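Local coordinates for protein putative N-acetylmuramoyl-L-alanine amidase,autolysin cwp6 (Peptoclostridium difficile, PDB 5J72) that probably hydrolyses the amide bond between N-acetylmuramoyl and L-alanine in peptidoglycan as a zinc-dependent autolysin held at the cell wall by CWB2 modules, at residues Asn561-Met572 with Thr624-Asp635. Sequence-based numbering, arbitrary orientation.
Sequences NILKRILEKFNM and TMGTQIGIGIED
Ile-562 and Gly-632 mark the closest backbone approach of segments 561-572 and 624-635: their CA atoms lie 4.0 Å apart, a spacing that leaves no room for a side chain on the glycine. The axes of 561-569 and 624-635 run roughly antiparallel, at 144°. On the buried side, Ile-562 CD1 lies against Ile-633 CG1, and Ile-566 CD1 meets Ile-629 CG1 at 3.9 Å, the latter two side chains pointing the same way; strand 599-606 of the amidase sheet backs this layer. Toward Phe-570, bends at chi2 and chi3 fold Met-625 CE back over the ring, 3.8 Å from its centroid, a CH-pi contact over the face. Gln-628 fits as a knob among Ile-566, Arg-565, Glu-568 and Lys-569; its NE2 gives Arg-565 O a nearly straight 2.9 Å hydrogen bond from above the carbonyl plane, and a water links the same nitrogen to Glu-568 OE1. The outer side is polar and watery. There Arg-565, its chain turned toward Asp-635 by a bend at chi2 (-56°), grips that carboxylate side-on, NE to OD2 at 2.8 Å and NH1 to OD1 at 3.1 Å, while its NH2 reaches Glu-568 OE1 and Ile-631 CG2 lies over one guanidinium face. A second water donates to Asp-635 OD2. Two carboxylates thus meet the guanidinium at its edge, balancing its charge and probably limiting its rotation, so an apolar inner face is paired with a salt-bridged solvent-side edge.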
ATOM      1  N   ASN A 561       0.475 -28.964  20.700  1.00 28.84           N
ATOM      2  CA  ASN A 561      -0.241 -27.659  20.691  1.00 23.45           C
ATOM      3  C   ASN A 561      -0.767 -27.331  19.308  1.00 25.31           C
ATOM      4  O   ASN A 561      -1.940 -26.988  19.156  1.00 26.83           O
ATOM      5  CB  ASN A 561       0.697 -26.564  21.149  1.00 25.46           C
ATOM      6  CG  ASN A 561       1.001 -26.621  22.604  1.00 28.67           C
ATOM      7  OD1 ASN A 561       0.205 -27.228  23.315  1.00 33.39           O
ATOM      8  ND2 ASN A 561       2.108 -26.055  23.102  1.00 28.76           N
ATOM      9  N   ILE A 562       0.085 -27.436  18.247  1.00 25.54           N
ATOM     10  CA  ILE A 562      -0.386 -27.075  16.866  1.00 24.22           C
ATOM     11  C   ILE A 562      -1.448 -27.993  16.400  1.00 21.17           C
ATOM     12  O   ILE A 562      -2.450 -27.574  15.801  1.00 23.93           O
ATOM     13  CB  ILE A 562       0.864 -27.089  15.899  1.00 24.61           C
ATOM     14  CG1 ILE A 562       1.823 -25.952  16.327  1.00 22.75           C
ATOM     15  CG2 ILE A 562       0.397 -26.971  14.426  1.00 20.83           C
ATOM     16  CD1 ILE A 562       3.241 -26.080  15.765  1.00 24.65           C
ATOM     17  N   LEU A 563      -1.290 -29.287  16.651  1.00 21.83           N
ATOM     18  CA  LEU A 563      -2.320 -30.237  16.210  1.00 23.93           C
ATOM     19  C   LEU A 563      -3.676 -29.883  16.895  1.00 24.58           C
ATOM     20  O   LEU A 563      -4.720 -29.869  16.281  1.00 24.79           O
ATOM     21  CB  LEU A 563      -1.823 -31.676  16.665  1.00 27.31           C
ATOM     22  CG  LEU A 563      -2.835 -32.782  16.358  1.00 28.20           C
ATOM     23  CD1 LEU A 563      -3.064 -32.948  14.871  1.00 29.25           C
ATOM     24  CD2 LEU A 563      -2.290 -34.094  16.910  1.00 32.75           C
ATOM     25  N   LYS A 564      -3.617 -29.608  18.211  1.00 27.17           N
ATOM     26  CA  LYS A 564      -4.840 -29.213  18.942  1.00 26.97           C
ATOM     27  C   LYS A 564      -5.446 -27.964  18.263  1.00 28.47           C
ATOM     28  O   LYS A 564      -6.634 -27.968  17.920  1.00 31.58           O
ATOM     29  CB  LYS A 564      -4.445 -28.874  20.393  1.00 32.82           C
ATOM     30  CG  LYS A 564      -5.625 -28.445  21.262  1.00 45.07           C
ATOM     31  CD  LYS A 564      -5.216 -28.296  22.742  1.00 55.76           C
ATOM     32  CE  LYS A 564      -6.413 -28.595  23.704  1.00 61.77           C
ATOM     33  NZ  LYS A 564      -6.367 -27.765  24.963  1.00 54.92           N
ATOM     34  N   ARG A 565      -4.614 -26.898  18.025  1.00 25.51           N
ATOM     35  CA  ARG A 565      -5.227 -25.668  17.430  1.00 24.39           C
ATOM     36  C   ARG A 565      -5.802 -25.903  16.049  1.00 23.50           C
ATOM     37  O   ARG A 565      -6.857 -25.372  15.731  1.00 26.02           O
ATOM     38  CB  ARG A 565      -4.213 -24.541  17.423  1.00 23.83           C
ATOM     39  CG  ARG A 565      -3.787 -24.134  18.854  1.00 23.45           C
ATOM     40  CD  ARG A 565      -5.008 -23.741  19.740  1.00 26.61           C
ATOM     41  NE  ARG A 565      -4.475 -23.014  20.885  1.00 33.79           N
ATOM     42  CZ  ARG A 565      -5.218 -22.298  21.719  1.00 28.82           C
ATOM     43  NH1 ARG A 565      -4.648 -21.637  22.713  1.00 28.98           N
ATOM     44  NH2 ARG A 565      -6.534 -22.254  21.574  1.00 24.59           N
ATOM     45  N   ILE A 566      -5.134 -26.720  15.209  1.00 26.65           N
ATOM     46  CA  ILE A 566      -5.680 -26.939  13.886  1.00 21.29           C
ATOM     47  C   ILE A 566      -7.041 -27.600  13.989  1.00 27.20           C
ATOM     48  O   ILE A 566      -8.018 -27.201  13.329  1.00 27.34           O
ATOM     49  CB  ILE A 566      -4.719 -27.841  13.062  1.00 25.45           C
ATOM     50  CG1 ILE A 566      -3.431 -27.039  12.747  1.00 24.61           C
ATOM     51  CG2 ILE A 566      -5.434 -28.325  11.752  1.00 22.07           C
ATOM     52  CD1 ILE A 566      -2.408 -27.916  11.988  1.00 26.11           C
ATOM     53  N   LEU A 567      -7.100 -28.651  14.836  1.00 30.38           N
ATOM     54  CA  LEU A 567      -8.336 -29.399  14.992  1.00 33.51           C
ATOM     55  C   LEU A 567      -9.444 -28.525  15.609  1.00 35.94           C
ATOM     56  O   LEU A 567     -10.602 -28.839  15.396  1.00 38.70           O
ATOM     57  CB  LEU A 567      -8.042 -30.656  15.807  1.00 33.79           C
ATOM     58  CG  LEU A 567      -7.198 -31.701  14.989  1.00 34.18           C
ATOM     59  CD1 LEU A 567      -6.650 -32.818  15.884  1.00 31.78           C
ATOM     60  CD2 LEU A 567      -8.091 -32.295  13.902  1.00 36.34           C
ATOM     61  N   GLU A 568      -9.106 -27.432  16.338  1.00 35.92           N
ATOM     62  CA  GLU A 568     -10.150 -26.543  16.886  1.00 37.83           C
ATOM     63  C   GLU A 568     -10.946 -25.876  15.752  1.00 40.69           C
ATOM     64  O   GLU A 568     -12.081 -25.482  15.999  1.00 40.41           O
ATOM     65  CB  GLU A 568      -9.514 -25.455  17.838  1.00 38.47           C
ATOM     66  CG  GLU A 568      -9.028 -26.106  19.132  1.00 45.45           C
ATOM     67  CD  GLU A 568      -8.449 -25.127  20.175  1.00 51.88           C
ATOM     68  OE1 GLU A 568      -8.310 -23.918  19.882  1.00 41.40           O
ATOM     69  OE2 GLU A 568      -8.133 -25.608  21.320  1.00 49.11           O
ATOM     70  N   LYS A 569     -10.404 -25.757  14.496  1.00 38.72           N
ATOM     71  CA  LYS A 569     -11.138 -25.077  13.397  1.00 34.89           C
ATOM     72  C   LYS A 569     -11.363 -25.944  12.217  1.00 32.90           C
ATOM     73  O   LYS A 569     -12.039 -25.538  11.292  1.00 33.93           O
ATOM     74  CB  LYS A 569     -10.371 -23.856  12.830  1.00 36.22           C
ATOM     75  CG  LYS A 569     -10.029 -22.826  13.853  1.00 44.34           C
ATOM     76  CD  LYS A 569     -11.211 -21.959  14.186  1.00 54.96           C
ATOM     77  CE  LYS A 569     -11.167 -21.733  15.671  1.00 61.98           C
ATOM     78  NZ  LYS A 569     -12.011 -20.592  16.085  1.00 68.28           N
ATOM     79  N   PHE A 570     -10.781 -27.115  12.216  1.00 34.85           N
ATOM     80  CA  PHE A 570     -10.893 -27.995  11.076  1.00 35.20           C
ATOM     81  C   PHE A 570     -11.315 -29.401  11.510  1.00 38.21           C
ATOM     82  O   PHE A 570     -10.550 -30.033  12.248  1.00 39.20           O
ATOM     83  CB  PHE A 570      -9.492 -28.079  10.372  1.00 36.61           C
ATOM     84  CG  PHE A 570      -9.126 -26.782   9.688  1.00 35.09           C
ATOM     85  CD1 PHE A 570      -9.625 -26.475   8.435  1.00 33.54           C
ATOM     86  CD2 PHE A 570      -8.326 -25.854  10.315  1.00 32.43           C
ATOM     87  CE1 PHE A 570      -9.330 -25.256   7.830  1.00 32.05           C
ATOM     88  CE2 PHE A 570      -8.031 -24.629   9.700  1.00 28.33           C
ATOM     89  CZ  PHE A 570      -8.542 -24.351   8.462  1.00 27.73           C
ATOM     90  N   ASN A 571     -12.471 -29.906  11.051  1.00 42.38           N
ATOM     91  CA  ASN A 571     -12.866 -31.254  11.456  1.00 51.44           C
ATOM     92  C   ASN A 571     -12.240 -32.281  10.521  1.00 53.46           C
ATOM     93  O   ASN A 571     -12.934 -32.846   9.684  1.00 51.84           O
ATOM     94  CB  ASN A 571     -14.413 -31.444  11.446  1.00 55.67           C
ATOM     95  CG  ASN A 571     -14.837 -32.677  12.254  1.00 57.91           C
ATOM     96  N   MET A 572     -10.929 -32.512  10.664  1.00 50.14           N
ATOM     97  CA  MET A 572     -10.181 -33.486   9.859  1.00 51.10           C
ATOM     98  C   MET A 572      -9.734 -34.619  10.747  1.00 50.10           C
ATOM     99  O   MET A 572      -9.680 -34.453  11.968  1.00 49.33           O
ATOM    100  CB  MET A 572      -8.920 -32.849   9.253  1.00 51.31           C
ATOM    101  CG  MET A 572      -9.214 -31.841   8.179  1.00 54.39           C
ATOM    102  SD  MET A 572      -7.657 -31.090   7.609  1.00 54.95           S
ATOM    103  CE  MET A 572      -8.280 -29.553   6.712  1.00 53.89           C
ATOM    104  N   THR A 624      -6.982 -19.230   7.727  1.00 23.18           N
ATOM    105  CA  THR A 624      -7.360 -19.765   9.054  1.00 27.52           C
ATOM    106  C   THR A 624      -6.404 -20.908   9.445  1.00 25.31           C
ATOM    107  O   THR A 624      -5.973 -21.006  10.587  1.00 24.20           O
ATOM    108  CB  THR A 624      -8.799 -20.263   9.012  1.00 30.94           C
ATOM    109  OG1 THR A 624      -9.597 -19.102   8.778  1.00 32.30           O
ATOM    110  CG2 THR A 624      -9.234 -20.935  10.339  1.00 33.04           C
ATOM    111  N   MET A 625      -6.059 -21.749   8.479  1.00 24.91           N
ATOM    112  CA  MET A 625      -5.102 -22.828   8.747  1.00 24.46           C
ATOM    113  C   MET A 625      -3.808 -22.239   9.234  1.00 23.78           C
ATOM    114  O   MET A 625      -3.263 -22.710  10.241  1.00 21.42           O
ATOM    115  CB  MET A 625      -4.870 -23.630   7.473  1.00 24.85           C
ATOM    116  CG  MET A 625      -3.745 -24.680   7.651  1.00 26.06           C
ATOM    117  SD  MET A 625      -4.166 -26.006   8.858  1.00 25.77           S
ATOM    118  CE  MET A 625      -5.468 -26.964   7.917  1.00 22.63           C
ATOM    119  N   GLY A 626      -3.268 -21.160   8.558  1.00 18.40           N
ATOM    120  CA  GLY A 626      -2.007 -20.600   9.028  1.00 18.99           C
ATOM    121  C   GLY A 626      -2.146 -19.959  10.408  1.00 18.91           C
ATOM    122  O   GLY A 626      -1.243 -20.047  11.246  1.00 20.48           O
ATOM    123  N   THR A 627      -3.253 -19.260  10.614  1.00 19.58           N
ATOM    124  CA  THR A 627      -3.459 -18.621  11.909  1.00 20.41           C
ATOM    125  C   THR A 627      -3.447 -19.687  13.071  1.00 19.18           C
ATOM    126  O   THR A 627      -2.789 -19.460  14.093  1.00 23.56           O
ATOM    127  CB  THR A 627      -4.853 -17.969  11.930  1.00 23.87           C
ATOM    128  OG1 THR A 627      -4.846 -16.956  10.890  1.00 24.97           O
ATOM    129  CG2 THR A 627      -5.148 -17.330  13.377  1.00 23.70           C
ATOM    130  N   GLN A 628      -4.169 -20.797  12.899  1.00 23.05           N
ATOM    131  CA  GLN A 628      -4.196 -21.838  13.955  1.00 25.99           C
ATOM    132  C   GLN A 628      -2.797 -22.367  14.218  1.00 26.25           C
ATOM    133  O   GLN A 628      -2.388 -22.601  15.374  1.00 23.68           O
ATOM    134  CB  GLN A 628      -5.133 -22.973  13.546  1.00 26.47           C
ATOM    135  CG  GLN A 628      -6.603 -22.564  13.380  1.00 27.83           C
ATOM    136  CD  GLN A 628      -7.093 -21.799  14.610  1.00 34.93           C
ATOM    137  OE1 GLN A 628      -7.338 -20.583  14.565  1.00 28.95           O
ATOM    138  NE2 GLN A 628      -7.194 -22.484  15.776  1.00 27.29           N
ATOM    139  N   ILE A 629      -2.013 -22.565  13.127  1.00 21.29           N
ATOM    140  CA  ILE A 629      -0.678 -23.008  13.367  1.00 17.70           C
ATOM    141  C   ILE A 629       0.079 -21.962  14.175  1.00 21.28           C
ATOM    142  O   ILE A 629       0.835 -22.316  15.075  1.00 21.29           O
ATOM    143  CB  ILE A 629       0.035 -23.305  12.003  1.00 19.29           C
ATOM    144  CG1 ILE A 629      -0.654 -24.520  11.328  1.00 18.39           C
ATOM    145  CG2 ILE A 629       1.538 -23.553  12.252  1.00 21.13           C
ATOM    146  CD1 ILE A 629      -0.144 -24.792   9.812  1.00 21.50           C
ATOM    147  N   GLY A 630      -0.135 -20.639  13.850  1.00 20.52           N
ATOM    148  CA  GLY A 630       0.569 -19.602  14.588  1.00 20.07           C
ATOM    149  C   GLY A 630       0.121 -19.617  16.064  1.00 20.51           C
ATOM    150  O   GLY A 630       0.950 -19.385  16.959  1.00 19.96           O
ATOM    151  N   ILE A 631      -1.146 -19.867  16.299  1.00 20.69           N
ATOM    152  CA  ILE A 631      -1.631 -19.865  17.721  1.00 23.86           C
ATOM    153  C   ILE A 631      -0.936 -21.040  18.463  1.00 23.56           C
ATOM    154  O   ILE A 631      -0.460 -20.859  19.592  1.00 26.19           O
ATOM    155  CB  ILE A 631      -3.169 -20.011  17.788  1.00 24.89           C
ATOM    156  CG1 ILE A 631      -3.871 -18.709  17.258  1.00 23.08           C
ATOM    157  CG2 ILE A 631      -3.610 -20.231  19.328  1.00 24.76           C
ATOM    158  CD1 ILE A 631      -5.352 -18.965  16.889  1.00 23.37           C
ATOM    159  N   GLY A 632      -0.883 -22.218  17.821  1.00 24.27           N
ATOM    160  CA  GLY A 632      -0.203 -23.366  18.432  1.00 22.45           C
ATOM    161  C   GLY A 632       1.242 -23.053  18.715  1.00 25.10           C
ATOM    162  O   GLY A 632       1.796 -23.467  19.722  1.00 24.92           O
ATOM    163  N   ILE A 633       1.930 -22.326  17.797  1.00 22.21           N
ATOM    164  CA  ILE A 633       3.320 -21.963  18.036  1.00 20.60           C
ATOM    165  C   ILE A 633       3.432 -20.983  19.240  1.00 21.60           C
ATOM    166  O   ILE A 633       4.338 -21.131  20.083  1.00 26.36           O
ATOM    167  CB  ILE A 633       3.958 -21.299  16.765  1.00 18.41           C
ATOM    168  CG1 ILE A 633       4.085 -22.416  15.655  1.00 21.46           C
ATOM    169  CG2 ILE A 633       5.358 -20.636  17.088  1.00 19.49           C
ATOM    170  CD1 ILE A 633       4.483 -21.793  14.237  1.00 20.76           C
ATOM    171  N   GLU A 634       2.564 -19.975  19.266  1.00 24.44           N
ATOM    172  CA  GLU A 634       2.559 -18.993  20.364  1.00 26.59           C
ATOM    173  C   GLU A 634       2.320 -19.768  21.718  1.00 28.21           C
ATOM    174  O   GLU A 634       2.995 -19.458  22.717  1.00 31.00           O
ATOM    175  CB  GLU A 634       1.440 -17.993  20.121  1.00 29.78           C
ATOM    176  CG  GLU A 634       1.225 -17.088  21.328  1.00 32.26           C
ATOM    177  CD  GLU A 634      -0.001 -16.190  21.142  1.00 29.64           C
ATOM    178  OE1 GLU A 634      -1.045 -16.664  20.658  1.00 31.01           O
ATOM    179  OE2 GLU A 634       0.123 -14.999  21.488  1.00 35.75           O
ATOM    180  N   ASP A 635       1.395 -20.717  21.734  1.00 25.44           N
ATOM    181  CA  ASP A 635       1.170 -21.563  22.906  1.00 30.16           C
ATOM    182  C   ASP A 635       2.449 -22.131  23.397  1.00 32.19           C
ATOM    183  O   ASP A 635       2.691 -22.190  24.614  1.00 30.78           O
ATOM    184  CB  ASP A 635       0.328 -22.789  22.583  1.00 29.45           C
ATOM    185  CG  ASP A 635      -1.108 -22.490  22.300  1.00 31.54           C
ATOM    186  OD1 ASP A 635      -1.588 -21.426  22.728  1.00 33.48           O
ATOM    187  OD2 ASP A 635      -1.778 -23.333  21.663  1.00 28.74           O
TER
HETATM  188  O   HOH W   1       2.899 -25.440  25.832  1.00 35.30           O
HETATM  189  O   HOH W   2      -3.019 -25.730  22.125  1.00 53.83           O
HETATM  190  O   HOH W   3      -8.593 -21.708  18.327  1.00 51.09           O